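Local coordinates for cellulosome protein dockerin type I (PDB 2WZ8) that probably binds carbohydrate as a family 35 carbohydrate-binding module of a dockerin-bearing cellulosome protein, at residues F51-V56 / A122-I127. Sequence-based numbering, arbitrary orientation.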
ATOM      1  N   PHE A  51      -7.193   2.264   1.920  1.00 11.50           N
ATOM      2  CA  PHE A  51      -7.229   3.721   1.919  1.00 11.86           C
ATOM      3  C   PHE A  51      -8.611   4.113   1.485  1.00 13.13           C
ATOM      4  O   PHE A  51      -9.085   3.737   0.419  1.00 13.59           O
ATOM      5  CB  PHE A  51      -6.210   4.317   0.923  1.00 11.38           C
ATOM      6  CG  PHE A  51      -4.772   4.120   1.325  1.00 11.19           C
ATOM      7  CD1 PHE A  51      -4.087   5.145   2.009  1.00 11.45           C
ATOM      8  CD2 PHE A  51      -4.116   2.944   1.073  1.00 11.75           C
ATOM      9  CE1 PHE A  51      -2.768   5.006   2.375  1.00 12.81           C
ATOM     10  CE2 PHE A  51      -2.811   2.776   1.444  1.00 11.64           C
ATOM     11  CZ  PHE A  51      -2.108   3.832   2.112  1.00 11.26           C
ATOM     12  N   ASN A  52      -9.236   4.862   2.356  1.00 14.50           N
ATOM     13  CA  ASN A  52     -10.515   5.395   2.138  1.00 14.63           C
ATOM     14  C   ASN A  52     -10.325   6.881   1.747  1.00 14.70           C
ATOM     15  O   ASN A  52      -9.477   7.633   2.276  1.00 18.54           O
ATOM     16  CB  ASN A  52     -11.414   5.253   3.386  1.00 14.95           C
ATOM     17  CG  ASN A  52     -11.641   3.822   3.779  1.00 12.84           C
ATOM     18  OD1 ASN A  52     -11.991   2.987   2.915  1.00 17.06           O
ATOM     19  ND2 ASN A  52     -11.479   3.505   5.100  1.00 13.56           N
ATOM     20  N   ASN A  53     -11.204   7.282   0.892  1.00 13.84           N
ATOM     21  CA  ASN A  53     -11.380   8.675   0.521  1.00 12.77           C
ATOM     22  C   ASN A  53     -10.141   9.277  -0.084  1.00 12.61           C
ATOM     23  O   ASN A  53      -9.679  10.366   0.267  1.00 14.02           O
ATOM     24  CB  ASN A  53     -11.892   9.486   1.713  1.00 12.84           C
ATOM     25  CG  ASN A  53     -13.206   8.942   2.233  1.00 12.68           C
ATOM     26  OD1 ASN A  53     -13.334   8.619   3.446  1.00 17.24           O
ATOM     27  ND2 ASN A  53     -14.158   8.765   1.353  1.00 13.33           N
ATOM     28  N   VAL A  54      -9.638   8.564  -1.062  1.00 12.16           N
ATOM     29  CA  VAL A  54      -8.594   9.098  -1.940  1.00 12.34           C
ATOM     30  C   VAL A  54      -9.301   9.951  -2.988  1.00 12.41           C
ATOM     31  O   VAL A  54     -10.012   9.470  -3.855  1.00 12.39           O
ATOM     32  CB  VAL A  54      -7.774   7.960  -2.561  1.00 11.57           C
ATOM     33  CG1 VAL A  54      -6.758   8.495  -3.610  1.00 13.74           C
ATOM     34  CG2 VAL A  54      -7.102   7.138  -1.443  1.00 12.86           C
ATOM     35  N   TYR A  55      -9.116  11.245  -2.865  1.00 13.20           N
ATOM     36  CA  TYR A  55      -9.882  12.227  -3.624  1.00 14.93           C
ATOM     37  C   TYR A  55      -9.105  12.797  -4.783  1.00 14.03           C
ATOM     38  O   TYR A  55      -7.999  13.328  -4.609  1.00 14.39           O
ATOM     39  CB  TYR A  55     -10.320  13.397  -2.720  1.00 16.00           C
ATOM     40  CG  TYR A  55     -11.222  14.356  -3.436  1.00 19.17           C
ATOM     41  CD1 TYR A  55     -12.605  14.245  -3.369  1.00 22.20           C
ATOM     42  CD2 TYR A  55     -10.685  15.354  -4.211  1.00 20.61           C
ATOM     43  CE1 TYR A  55     -13.421  15.127  -4.063  1.00 23.90           C
ATOM     44  CE2 TYR A  55     -11.491  16.228  -4.903  1.00 22.20           C
ATOM     45  CZ  TYR A  55     -12.853  16.110  -4.824  1.00 22.59           C
ATOM     46  OH  TYR A  55     -13.655  17.037  -5.503  1.00 26.27           O
ATOM     47  N   VAL A  56      -9.735  12.731  -5.956  1.00 14.47           N
ATOM     48  CA  VAL A  56      -9.259  13.456  -7.144  1.00 13.50           C
ATOM     49  C   VAL A  56     -10.411  14.188  -7.829  1.00 13.68           C
ATOM     50  O   VAL A  56     -11.546  13.762  -7.759  1.00 14.47           O
ATOM     51  CB  VAL A  56      -8.541  12.532  -8.142  1.00 12.79           C
ATOM     52  CG1 VAL A  56      -7.245  11.980  -7.553  1.00 16.45           C
ATOM     53  CG2 VAL A  56      -9.458  11.438  -8.657  1.00 13.56           C
ATOM     54  N   ALA A 122     -13.739  10.714 -10.528  1.00 15.13           N
ATOM     55  CA  ALA A 122     -13.870  11.996  -9.841  1.00 15.68           C
ATOM     56  C   ALA A 122     -14.516  11.774  -8.475  1.00 15.57           C
ATOM     57  O   ALA A 122     -15.480  11.025  -8.361  1.00 18.59           O
ATOM     58  CB  ALA A 122     -14.705  12.976 -10.676  1.00 16.50           C
ATOM     59  N   GLY A 123     -13.996  12.457  -7.459  1.00 15.98           N
ATOM     60  CA  GLY A 123     -14.482  12.324  -6.096  1.00 15.81           C
ATOM     61  C   GLY A 123     -13.636  11.359  -5.290  1.00 14.54           C
ATOM     62  O   GLY A 123     -12.422  11.197  -5.511  1.00 14.04           O
ATOM     63  N   ASN A 124     -14.290  10.769  -4.298  1.00 15.49           N
ATOM     64  CA  ASN A 124     -13.619   9.848  -3.369  1.00 14.79           C
ATOM     65  C   ASN A 124     -13.492   8.465  -3.968  1.00 15.28           C
ATOM     66  O   ASN A 124     -14.400   7.941  -4.605  1.00 17.87           O
ATOM     67  CB  ASN A 124     -14.376   9.760  -2.020  1.00 16.35           C
ATOM     68  CG  ASN A 124     -14.225  10.987  -1.164  1.00 18.47           C
ATOM     69  OD1 ASN A 124     -15.234  11.496  -0.621  1.00 25.13           O
ATOM     70  ND2 ASN A 124     -13.015  11.492  -1.030  1.00 16.52           N
ATOM     71  N   ASN A 125     -12.348   7.860  -3.721  1.00 14.03           N
ATOM     72  CA  ASN A 125     -12.030   6.503  -4.183  1.00 13.56           C
ATOM     73  C   ASN A 125     -11.468   5.674  -3.035  1.00 13.10           C
ATOM     74  O   ASN A 125     -10.908   6.221  -2.084  1.00 12.72           O
ATOM     75  CB  ASN A 125     -10.949   6.566  -5.277  1.00 13.23           C
ATOM     76  CG  ASN A 125     -11.414   7.288  -6.532  1.00 12.75           C
ATOM     77  OD1 ASN A 125     -11.893   6.662  -7.465  1.00 14.81           O
ATOM     78  ND2 ASN A 125     -11.267   8.593  -6.554  1.00 13.06           N
ATOM     79  N   THR A 126     -11.568   4.361  -3.170  1.00 11.88           N
ATOM     80  CA  THR A 126     -10.878   3.447  -2.237  1.00 12.96           C
ATOM     81  C   THR A 126      -9.757   2.752  -2.971  1.00 12.43           C
ATOM     82  O   THR A 126      -9.833   2.443  -4.166  1.00 13.19           O
ATOM     83  CB  THR A 126     -11.835   2.430  -1.623  1.00 14.26           C
ATOM     84  OG1 THR A 126     -12.300   1.539  -2.649  1.00 15.80           O
ATOM     85  CG2 THR A 126     -12.986   3.127  -0.935  1.00 15.57           C
ATOM     86  N   ILE A 127      -8.694   2.480  -2.224  1.00 11.49           N
ATOM     87  CA  ILE A 127      -7.592   1.676  -2.719  1.00 11.45           C
ATOM     88  C   ILE A 127      -7.188   0.668  -1.656  1.00 10.51           C
ATOM     89  O   ILE A 127      -6.778   1.059  -0.584  1.00 12.55           O
ATOM     90  CB  ILE A 127      -6.352   2.530  -3.161  1.00 10.89           C
ATOM     91  CG1 ILE A 127      -6.752   3.682  -4.114  1.00 11.40           C
ATOM     92  CG2 ILE A 127      -5.298   1.626  -3.767  1.00 11.76           C
ATOM     93  CD1 ILE A 127      -5.613   4.660  -4.494  1.00 12.83           C
TER
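V54 and N125 face each other as a hydrogen-bonded antiparallel pair at the middle of the contact, and the N125 side chain adds a further bond to the backbone pairing. V54 N donates to N125 O (2.9 Å), while V54 O takes N125 ND2 at 3.1 Å, with the acceptor in the amide plane, and a weak bond from N125 N. With its CG beside its own backbone N (chi1 -64°), N125 folds its amide back along the strand; N121 N binds OD1, which fixes the flip of this buried group. On the same face V54 CG1 meets I127 CD1 at 4.1 Å, the two side chains crossing at about a right angle, and I127 O lies at the edge of the F51 ring. F51–I127 and V56–G123 are also hydrogen-bonded pairs, but a beta bulge shifts the register by one between F51 and V54, N53 taking positive phi (60°). The other face is looser and solvent-exposed: N124 ND2 reaches the edge of the Y55 ring, 3.6 Å from CD1, and N53 ND2 lies 3.4 Å from N124 CG, their amide planes 65° apart. In this beta-sandwich, strand 123-130 continues the five-stranded sheet toward strand 86-92, while F51, V54, V56 and I127 pack inward on strands 140-147 and 60-69 of the opposing sheet.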